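Local coordinates for protein possible phosphoglycerate mutase GPM2 (Mycobacterium tuberculosis, PDB 2A6P) that hydrolyses phosphate monoesters with broad specificity, acts as a fructose-1,6-bisphosphatase in gluconeogenesis, and has negligible phosphoglycerate mutase activity, at residues R12-H18 with T178-C184; G27-T33 with Y96-T101; V159-W163 with I183-E187. All coordinates share one frame; numbering follows the deposited sequence.

Interaction 1 of 3, residues R12-H18 with T178-C184. With SO4 (sulfate ion), chain C.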
loop_
_atom_site.group_PDB
_atom_site.type_symbol
_atom_site.label_atom_id
_atom_site.label_comp_id
_atom_site.label_asym_id
_atom_site.label_seq_id
_atom_site.Cartn_x
_atom_site.Cartn_y
_atom_site.Cartn_z
ATOM N N ARG A 12 -13.320 8.318 2.143
ATOM C CA ARG A 12 -12.145 7.512 2.472
ATOM C C ARG A 12 -11.863 7.315 3.960
ATOM O O ARG A 12 -12.261 8.119 4.799
ATOM C CB ARG A 12 -10.891 8.148 1.861
ATOM C CG ARG A 12 -10.878 8.290 0.360
ATOM C CD ARG A 12 -9.797 9.282 -0.061
ATOM N NE ARG A 12 -10.052 10.610 0.500
ATOM C CZ ARG A 12 -9.264 11.673 0.339
ATOM N NH1 ARG A 12 -8.146 11.583 -0.376
ATOM N NH2 ARG A 12 -9.599 12.831 0.900
ATOM N N LEU A 13 -11.143 6.240 4.267
ATOM C CA LEU A 13 -10.736 5.932 5.639
ATOM C C LEU A 13 -9.215 6.113 5.685
ATOM O O LEU A 13 -8.485 5.386 5.009
ATOM C CB LEU A 13 -11.094 4.484 6.005
ATOM C CG LEU A 13 -10.425 3.897 7.261
ATOM C CD1 LEU A 13 -10.795 4.718 8.496
ATOM C CD2 LEU A 13 -10.843 2.454 7.436
ATOM N N LEU A 14 -8.734 7.092 6.441
ATOM C CA LEU A 14 -7.291 7.290 6.519
ATOM C C LEU A 14 -6.822 6.804 7.878
ATOM O O LEU A 14 -7.560 6.879 8.858
ATOM C CB LEU A 14 -6.900 8.765 6.367
ATOM C CG LEU A 14 -7.598 9.794 5.463
ATOM C CD1 LEU A 14 -6.518 10.672 4.849
ATOM C CD2 LEU A 14 -8.424 9.146 4.383
ATOM N N LEU A 15 -5.600 6.287 7.932
ATOM C CA LEU A 15 -5.032 5.824 9.188
ATOM C C LEU A 15 -3.677 6.479 9.360
ATOM O O LEU A 15 -2.897 6.550 8.416
ATOM C CB LEU A 15 -4.864 4.304 9.200
ATOM C CG LEU A 15 -6.155 3.507 9.030
ATOM C CD1 LEU A 15 -6.475 3.332 7.544
ATOM C CD2 LEU A 15 -5.980 2.167 9.692
ATOM N N LEU A 16 -3.403 6.964 10.565
ATOM C CA LEU A 16 -2.128 7.610 10.860
ATOM C C LEU A 16 -1.466 6.948 12.065
ATOM O O LEU A 16 -2.071 6.884 13.150
ATOM C CB LEU A 16 -2.344 9.097 11.172
ATOM C CG LEU A 16 -1.107 9.830 11.729
ATOM C CD1 LEU A 16 -0.014 9.874 10.657
ATOM C CD2 LEU A 16 -1.460 11.245 12.187
ATOM N N ARG A 17 -0.243 6.449 11.885
ATOM C CA ARG A 17 0.476 5.838 13.001
ATOM C C ARG A 17 1.149 6.976 13.773
ATOM O O ARG A 17 1.586 7.956 13.176
ATOM C CB ARG A 17 1.563 4.859 12.518
ATOM C CG ARG A 17 2.357 4.238 13.685
ATOM C CD ARG A 17 3.420 3.258 13.222
ATOM N NE ARG A 17 4.138 2.649 14.348
ATOM C CZ ARG A 17 5.260 1.941 14.222
ATOM N NH1 ARG A 17 5.794 1.749 13.025
ATOM N NH2 ARG A 17 5.866 1.446 15.291
ATOM N N HIS A 18 1.231 6.851 15.092
ATOM C CA HIS A 18 1.873 7.879 15.896
ATOM C C HIS A 18 3.378 7.961 15.579
ATOM O O HIS A 18 3.956 7.060 14.962
ATOM C CB HIS A 18 1.673 7.576 17.379
ATOM C CG HIS A 18 2.286 6.288 17.821
ATOM N ND1 HIS A 18 3.649 6.112 17.934
ATOM C CD2 HIS A 18 1.724 5.110 18.179
ATOM C CE1 HIS A 18 3.898 4.880 18.344
ATOM N NE2 HIS A 18 2.746 4.252 18.501
ATOM N N THR A 178 6.395 4.628 11.600
ATOM C CA THR A 178 5.966 5.704 12.492
ATOM C C THR A 178 5.641 6.972 11.725
ATOM O O THR A 178 6.389 7.394 10.850
ATOM C CB THR A 178 7.047 6.041 13.532
ATOM O OG1 THR A 178 8.233 6.470 12.860
ATOM C CG2 THR A 178 7.361 4.829 14.392
ATOM N N ALA A 179 4.518 7.582 12.076
ATOM C CA ALA A 179 4.061 8.811 11.434
ATOM C C ALA A 179 3.719 8.615 9.965
ATOM O O ALA A 179 3.778 9.564 9.186
ATOM C CB ALA A 179 5.116 9.913 11.581
ATOM N N SER A 180 3.364 7.390 9.584
ATOM C CA SER A 180 2.993 7.112 8.198
ATOM C C SER A 180 1.465 7.054 8.042
ATOM O O SER A 180 0.729 6.788 9.002
ATOM C CB SER A 180 3.614 5.795 7.734
ATOM O OG SER A 180 3.024 4.686 8.386
ATOM N N ILE A 181 1.005 7.299 6.821
ATOM C CA ILE A 181 -0.414 7.308 6.492
ATOM C C ILE A 181 -0.802 6.237 5.462
ATOM O O ILE A 181 -0.098 6.023 4.472
ATOM C CB ILE A 181 -0.830 8.707 5.931
ATOM C CG1 ILE A 181 -0.570 9.798 6.985
ATOM C CG2 ILE A 181 -2.295 8.699 5.485
ATOM C CD1 ILE A 181 -0.744 11.212 6.444
ATOM N N GLY A 182 -1.914 5.555 5.729
ATOM C CA GLY A 182 -2.441 4.555 4.815
ATOM C C GLY A 182 -3.839 5.055 4.481
ATOM O O GLY A 182 -4.474 5.655 5.354
ATOM N N ILE A 183 -4.316 4.848 3.246
ATOM C CA ILE A 183 -5.647 5.322 2.843
ATOM C C ILE A 183 -6.486 4.230 2.184
ATOM O O ILE A 183 -6.066 3.608 1.212
ATOM C CB ILE A 183 -5.548 6.528 1.870
ATOM C CG1 ILE A 183 -4.799 7.682 2.545
ATOM C CG2 ILE A 183 -6.934 6.959 1.424
ATOM C CD1 ILE A 183 -4.643 8.890 1.699
ATOM N N CYS A 184 -7.678 4.002 2.723
ATOM C CA CYS A 184 -8.583 2.974 2.204
ATOM C C CYS A 184 -9.778 3.595 1.489
ATOM O O CYS A 184 -10.347 4.571 1.963
ATOM C CB CYS A 184 -9.092 2.093 3.340
ATOM S SG CYS A 184 -7.842 1.177 4.198
HETATM S S SO4 C . 5.656 1.732 19.258
HETATM O O1 SO4 C . 6.123 2.211 17.918
HETATM O O2 SO4 C . 6.204 2.735 20.311
HETATM O O3 SO4 C . 4.250 1.833 19.316
HETATM O O4 SO4 C . 6.392 0.517 19.478
#
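Leu14 and Ile183 lie side by side and point the same way, with Leu14 CD2 4.0 Å from Ile183 CG2. They form an antiparallel non-hydrogen-bonded pair. Leu16 and Ile181 make the next pair of that kind on the same face, but their side chains cross at a slant. Leu16 CG is anti to the backbone N (chi1 170°), which brings CD1 to 3.7 Å from Ile181 CG1. Helix 39-53 packs on this face. Leu13, Leu15 and Cys184 point to the other face, toward helix 153-163. There Leu15 CD1 approaches Cys184 SG at 4.2 Å. Gly182 sits opposite Leu15, and the two exchange backbone hydrogen bonds, as do Leu13 and Cys184.

Strands 13-17 and 180-187 are neighbours in the central sheet of the histidine phosphatase fold. His18, just past the end of strand 13-17, belongs to the active site. Arg17 is extended, and its guanidinium has Thr178 CG2 3.6 Å over the centre of one face. Arg17 NH1 is hydrogen-bonded to Met176 O. A sulfate lies at the guanidinium edge, near Arg17 NH2. His18, inferred to be the residue phosphorylated in the phosphohistidine intermediate, turns its ring edge to the same ion, with a weak hydrogen bond from NE2 to sulfate O3 (3.0 Å). On the backbone, His18 O accepts a hydrogen bond from Ala179 N at 3.0 Å, with the donor well above the carbonyl plane.

Interaction 2 of 3, residues G27-T33 with Y96-T101. With SO4 (sulfate ion), chain C.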
loop_
_atom_site.group_PDB
_atom_site.type_symbol
_atom_site.label_atom_id
_atom_site.label_comp_id
_atom_site.label_asym_id
_atom_site.label_seq_id
_atom_site.Cartn_x
_atom_site.Cartn_y
_atom_site.Cartn_z
ATOM N N GLY A 27 12.719 -1.362 18.128
ATOM C CA GLY A 27 11.949 -2.492 17.642
ATOM C C GLY A 27 11.208 -3.213 18.750
ATOM O O GLY A 27 10.813 -4.369 18.574
ATOM N N ARG A 28 11.023 -2.532 19.885
ATOM C CA ARG A 28 10.330 -3.102 21.039
ATOM C C ARG A 28 8.819 -2.994 20.850
ATOM O O ARG A 28 8.324 -2.003 20.325
ATOM C CB ARG A 28 10.746 -2.366 22.317
ATOM C CG ARG A 28 12.248 -2.382 22.577
ATOM C CD ARG A 28 12.627 -1.633 23.855
ATOM N NE ARG A 28 12.184 -2.321 25.068
ATOM C CZ ARG A 28 12.418 -1.882 26.305
ATOM N NH1 ARG A 28 13.092 -0.751 26.484
ATOM N NH2 ARG A 28 11.982 -2.571 27.363
ATOM N N HIS A 29 8.091 -4.028 21.253
ATOM C CA HIS A 29 6.639 -4.032 21.130
ATOM C C HIS A 29 6.025 -3.256 22.292
ATOM O O HIS A 29 6.225 -3.611 23.452
ATOM C CB HIS A 29 6.105 -5.469 21.112
ATOM C CG HIS A 29 6.392 -6.206 19.835
ATOM N ND1 HIS A 29 7.658 -6.623 19.479
ATOM C CD2 HIS A 29 5.581 -6.556 18.808
ATOM C CE1 HIS A 29 7.614 -7.197 18.290
ATOM N NE2 HIS A 29 6.365 -7.168 17.860
ATOM N N THR A 30 5.285 -2.197 21.962
ATOM C CA THR A 30 4.639 -1.345 22.965
ATOM C C THR A 30 3.115 -1.417 22.840
ATOM O O THR A 30 2.551 -1.066 21.807
ATOM C CB THR A 30 5.068 0.136 22.804
ATOM O OG1 THR A 30 6.496 0.211 22.689
ATOM C CG2 THR A 30 4.622 0.958 24.006
ATOM N N GLY A 31 2.467 -1.885 23.901
ATOM C CA GLY A 31 1.022 -2.011 23.912
ATOM C C GLY A 31 0.439 -1.000 24.875
ATOM O O GLY A 31 0.317 0.179 24.539
ATOM N N GLY A 32 0.088 -1.444 26.077
ATOM C CA GLY A 32 -0.461 -0.531 27.061
ATOM C C GLY A 32 0.553 0.414 27.688
ATOM O O GLY A 32 0.168 1.442 28.249
ATOM N N THR A 33 1.841 0.083 27.602
ATOM C CA THR A 33 2.880 0.931 28.181
ATOM C C THR A 33 2.835 2.360 27.624
ATOM O O THR A 33 2.795 2.571 26.416
ATOM C CB THR A 33 4.285 0.343 27.927
ATOM O OG1 THR A 33 4.343 -0.986 28.452
ATOM C CG2 THR A 33 5.353 1.183 28.609
ATOM N N TYR A 96 4.762 -10.470 26.125
ATOM C CA TYR A 96 5.781 -9.970 25.211
ATOM C C TYR A 96 6.018 -8.458 25.247
ATOM O O TYR A 96 6.924 -7.939 24.590
ATOM C CB TYR A 96 5.435 -10.420 23.791
ATOM C CG TYR A 96 5.531 -11.918 23.569
ATOM C CD1 TYR A 96 5.083 -12.491 22.379
ATOM C CD2 TYR A 96 6.091 -12.761 24.531
ATOM C CE1 TYR A 96 5.184 -13.856 22.147
ATOM C CE2 TYR A 96 6.197 -14.143 24.308
ATOM C CZ TYR A 96 5.741 -14.680 23.111
ATOM O OH TYR A 96 5.840 -16.037 22.871
ATOM N N GLU A 97 5.209 -7.747 26.013
ATOM C CA GLU A 97 5.374 -6.305 26.135
ATOM C C GLU A 97 6.856 -5.979 26.367
ATOM O O GLU A 97 7.504 -6.559 27.232
ATOM C CB GLU A 97 4.546 -5.799 27.321
ATOM C CG GLU A 97 4.591 -4.297 27.562
ATOM C CD GLU A 97 3.747 -3.531 26.570
ATOM O OE1 GLU A 97 2.841 -4.155 25.978
ATOM O OE2 GLU A 97 3.975 -2.311 26.395
ATOM N N GLY A 98 7.398 -5.068 25.574
ATOM C CA GLY A 98 8.786 -4.689 25.750
ATOM C C GLY A 98 9.801 -5.507 24.973
ATOM O O GLY A 98 10.927 -5.059 24.800
ATOM N N LEU A 99 9.419 -6.694 24.501
ATOM C CA LEU A 99 10.346 -7.555 23.756
ATOM C C LEU A 99 10.420 -7.232 22.269
ATOM O O LEU A 99 9.450 -6.769 21.671
ATOM C CB LEU A 99 9.953 -9.036 23.905
ATOM C CG LEU A 99 10.006 -9.694 25.286
ATOM C CD1 LEU A 99 9.571 -11.143 25.161
ATOM C CD2 LEU A 99 11.423 -9.627 25.851
ATOM N N THR A 100 11.582 -7.478 21.674
ATOM C CA THR A 100 11.759 -7.258 20.250
ATOM C C THR A 100 11.427 -8.597 19.597
ATOM O O THR A 100 11.314 -9.617 20.285
ATOM C CB THR A 100 13.211 -6.899 19.904
ATOM O OG1 THR A 100 14.070 -7.996 20.250
ATOM C CG2 THR A 100 13.636 -5.640 20.651
ATOM N N THR A 101 11.282 -8.598 18.275
ATOM C CA THR A 101 10.946 -9.817 17.548
ATOM C C THR A 101 12.035 -10.894 17.697
ATOM O O THR A 101 11.729 -12.074 17.867
ATOM C CB THR A 101 10.686 -9.498 16.053
ATOM O OG1 THR A 101 9.645 -8.509 15.943
ATOM C CG2 THR A 101 10.256 -10.744 15.315
HETATM S S SO4 C . 5.656 1.732 19.258
HETATM O O1 SO4 C . 6.123 2.211 17.918
HETATM O O2 SO4 C . 6.204 2.735 20.311
HETATM O O3 SO4 C . 4.250 1.833 19.316
HETATM O O4 SO4 C . 6.392 0.517 19.478
HETATM O O HOH W 1 11.546 -5.821 16.553
HETATM O O HOH W 2 6.830 -7.902 14.930
HETATM O O HOH W 3 0.239 -4.071 26.317
#
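His29 turns its ring edge to Leu99 O and to Thr101 OG1, with His29 CE1 3.4 Å from Thr101 OG1. Its ND1 donates to Leu99 O at 2.8 Å, tilted a little from the ring plane. The backbone N of His29 donates to the same oxygen from above the carbonyl plane, so Leu99 O is held by two bonds from one residue. Water 2 bridges His29 NE2 and Thr101 OG1. These are two irregular loops of the histidine phosphatase fold. They meet beside the active site, with no regular strand or helix in 27-33. Residues 96-99 form a type II beta turn, and Gly98 takes the positive phi usual for the third residue of such a turn. Gly98 N donates to His29 O (2.8 Å).

Arg28 reaches Gly98 O with the edge of its guanidinium. Its chain bends at chi3 (69°), which lets NE donate to a lone pair of Gly98 O at 3.0 Å, in a nearly straight bond (171°) with the oxygen in the guanidinium plane. Trp23 makes a cation-pi contact with Arg28.

At the other end Glu97 folds back at chi2, and its carboxylate faces Gly31 and Thr33. Gly31 N donates to OE2 on the syn side at 2.9 Å. Thr33 OG1 also meets Glu97 OE2, but the modelled distance is too short to be trusted in detail. Arg69 donates hydrogen bonds to Gly31 O and Thr33 O. Thr30 OG1 donates to sulfate O4 (3.2 Å). Water 3 joins Gly32 N to Glu97 OE1, at 2.6 Å from each.

Interaction 3 of 3, residues V159-W163 with I183-E187; sequences VITRW and ICGFE
Trp163 makes its apolar contact through the face of the indole, which rests on Cys184. This is helix-on-sheet packing in the histidine phosphatase fold: the end of helix 153-163 lies over strand 180-187, nearly parallel to it (7°). Cys184 CB sits 3.3 Å from the centroid of the five-membered ring, almost on its normal, in a CH-pi contact. Cys184 SG is over the same face, 4.0 Å from that centroid, in a sulfur-aromatic contact. Ile160 CG1 lies 4.2 Å from Cys184 SG, on the flank of the sulfur away from the indole.

In the aromatic contact, the six-membered ring of Trp163 turns its edge to the Phe186 face in an offset edge-to-face pair, with planes at 77°. Trp163 CZ2 comes to 3.6 Å from Phe186 CE1. Arg191 adds a cation-pi contact to the indole.

The polar contact between the segments is one hydrogen bond; Trp163 NE1 has a second, weak acceptor in Gln192 O. Trp163 CG is anti to the backbone N (chi1 176°), which carries the ring toward the strand. There Trp163 NE1 donates to Gly185 O at 3.1 Å, in a bent bond that lies in the indole plane and on a lone pair of the carbonyl.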
loop_
_atom_site.group_PDB
_atom_site.type_symbol
_atom_site.label_atom_id
_atom_site.label_comp_id
_atom_site.label_asym_id
_atom_site.label_seq_id
_atom_site.Cartn_x
_atom_site.Cartn_y
_atom_site.Cartn_z
ATOM N N VAL A 159 -6.643 -3.124 10.718
ATOM C CA VAL A 159 -7.785 -2.454 10.107
ATOM C C VAL A 159 -7.693 -2.512 8.585
ATOM O O VAL A 159 -8.665 -2.836 7.912
ATOM C CB VAL A 159 -7.878 -0.996 10.554
ATOM C CG1 VAL A 159 -8.984 -0.278 9.777
ATOM C CG2 VAL A 159 -8.159 -0.951 12.061
ATOM N N ILE A 160 -6.514 -2.216 8.049
ATOM C CA ILE A 160 -6.303 -2.251 6.596
ATOM C C ILE A 160 -6.548 -3.646 6.030
ATOM O O ILE A 160 -7.242 -3.800 5.019
ATOM C CB ILE A 160 -4.869 -1.812 6.237
ATOM C CG1 ILE A 160 -4.683 -0.330 6.579
ATOM C CG2 ILE A 160 -4.586 -2.082 4.768
ATOM C CD1 ILE A 160 -3.271 0.138 6.425
ATOM N N THR A 161 -5.965 -4.656 6.678
ATOM C CA THR A 161 -6.125 -6.039 6.236
ATOM C C THR A 161 -7.597 -6.426 6.184
ATOM O O THR A 161 -8.025 -7.133 5.279
ATOM C CB THR A 161 -5.393 -7.016 7.175
ATOM O OG1 THR A 161 -3.996 -6.702 7.194
ATOM C CG2 THR A 161 -5.564 -8.446 6.701
ATOM N N ARG A 162 -8.367 -5.958 7.162
ATOM C CA ARG A 162 -9.791 -6.263 7.225
ATOM C C ARG A 162 -10.583 -5.416 6.241
ATOM O O ARG A 162 -11.594 -5.870 5.694
ATOM C CB ARG A 162 -10.309 -6.059 8.651
ATOM C CG ARG A 162 -9.635 -6.984 9.671
ATOM C CD ARG A 162 -9.777 -8.441 9.250
ATOM N NE ARG A 162 -11.180 -8.847 9.205
ATOM C CZ ARG A 162 -11.618 -9.961 8.632
ATOM N NH1 ARG A 162 -10.763 -10.789 8.041
ATOM N NH2 ARG A 162 -12.912 -10.252 8.661
ATOM N N TRP A 163 -10.132 -4.186 6.018
ATOM C CA TRP A 163 -10.810 -3.320 5.062
ATOM C C TRP A 163 -10.842 -4.034 3.713
ATOM O O TRP A 163 -11.871 -4.041 3.027
ATOM C CB TRP A 163 -10.084 -1.977 4.906
ATOM C CG TRP A 163 -10.715 -1.101 3.865
ATOM C CD1 TRP A 163 -10.353 -0.993 2.553
ATOM C CD2 TRP A 163 -11.860 -0.249 4.036
ATOM N NE1 TRP A 163 -11.197 -0.126 1.893
ATOM C CE2 TRP A 163 -12.133 0.343 2.777
ATOM C CE3 TRP A 163 -12.686 0.069 5.129
ATOM C CZ2 TRP A 163 -13.192 1.239 2.583
ATOM C CZ3 TRP A 163 -13.742 0.960 4.934
ATOM C CH2 TRP A 163 -13.983 1.534 3.665
ATOM N N ILE A 183 -4.316 4.848 3.246
ATOM C CA ILE A 183 -5.647 5.322 2.843
ATOM C C ILE A 183 -6.486 4.230 2.184
ATOM O O ILE A 183 -6.066 3.608 1.212
ATOM C CB ILE A 183 -5.548 6.528 1.870
ATOM C CG1 ILE A 183 -4.799 7.682 2.545
ATOM C CG2 ILE A 183 -6.934 6.959 1.424
ATOM C CD1 ILE A 183 -4.643 8.890 1.699
ATOM N N CYS A 184 -7.678 4.002 2.723
ATOM C CA CYS A 184 -8.583 2.974 2.204
ATOM C C CYS A 184 -9.778 3.595 1.489
ATOM O O CYS A 184 -10.347 4.571 1.963
ATOM C CB CYS A 184 -9.092 2.093 3.340
ATOM S SG CYS A 184 -7.842 1.177 4.198
ATOM N N GLY A 185 -10.150 3.018 0.351
ATOM C CA GLY A 185 -11.279 3.509 -0.416
ATOM C C GLY A 185 -11.947 2.386 -1.194
ATOM O O GLY A 185 -12.024 1.257 -0.706
ATOM N N PHE A 186 -12.437 2.696 -2.398
ATOM C CA PHE A 186 -13.105 1.706 -3.255
ATOM C C PHE A 186 -12.728 1.905 -4.723
ATOM O O PHE A 186 -12.352 2.998 -5.129
ATOM C CB PHE A 186 -14.638 1.834 -3.199
ATOM C CG PHE A 186 -15.239 1.698 -1.831
ATOM C CD1 PHE A 186 -15.087 2.707 -0.881
ATOM C CD2 PHE A 186 -15.999 0.571 -1.503
ATOM C CE1 PHE A 186 -15.691 2.600 0.381
ATOM C CE2 PHE A 186 -16.601 0.456 -0.251
ATOM C CZ PHE A 186 -16.447 1.474 0.696
ATOM N N GLU A 187 -12.855 0.842 -5.510
ATOM C CA GLU A 187 -12.611 0.887 -6.949
ATOM C C GLU A 187 -13.652 -0.057 -7.553
ATOM O O GLU A 187 -13.658 -1.256 -7.248
ATOM C CB GLU A 187 -11.204 0.395 -7.317
ATOM C CG GLU A 187 -10.670 1.058 -8.594
ATOM C CD GLU A 187 -9.751 0.165 -9.436
ATOM O OE1 GLU A 187 -8.932 -0.592 -8.867
ATOM O OE2 GLU A 187 -9.843 0.245 -10.685
#

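Interactions 1 and 3 are buried and share strand 180-187, including Ile183 and Cys184. Interaction 1 joins that strand to its sheet neighbour, and interaction 3 sets helix 153-163 over it. They also touch directly: Leu13 CD2 lies 3.8 Å from Trp163 CE3. Interaction 2 is only partly buried. It holds two loops together and uses neither that strand nor that helix. Its centre is about 21 Å from that of interaction 1, yet both reach the same sulfate. The chemistry follows the place. Regular backbone bonds and aliphatic pairs dominate interaction 1, packing on one face and the edge of a single indole dominates interaction 3, and backbone and side-chain hydrogen bonds, with waters, hold interaction 2.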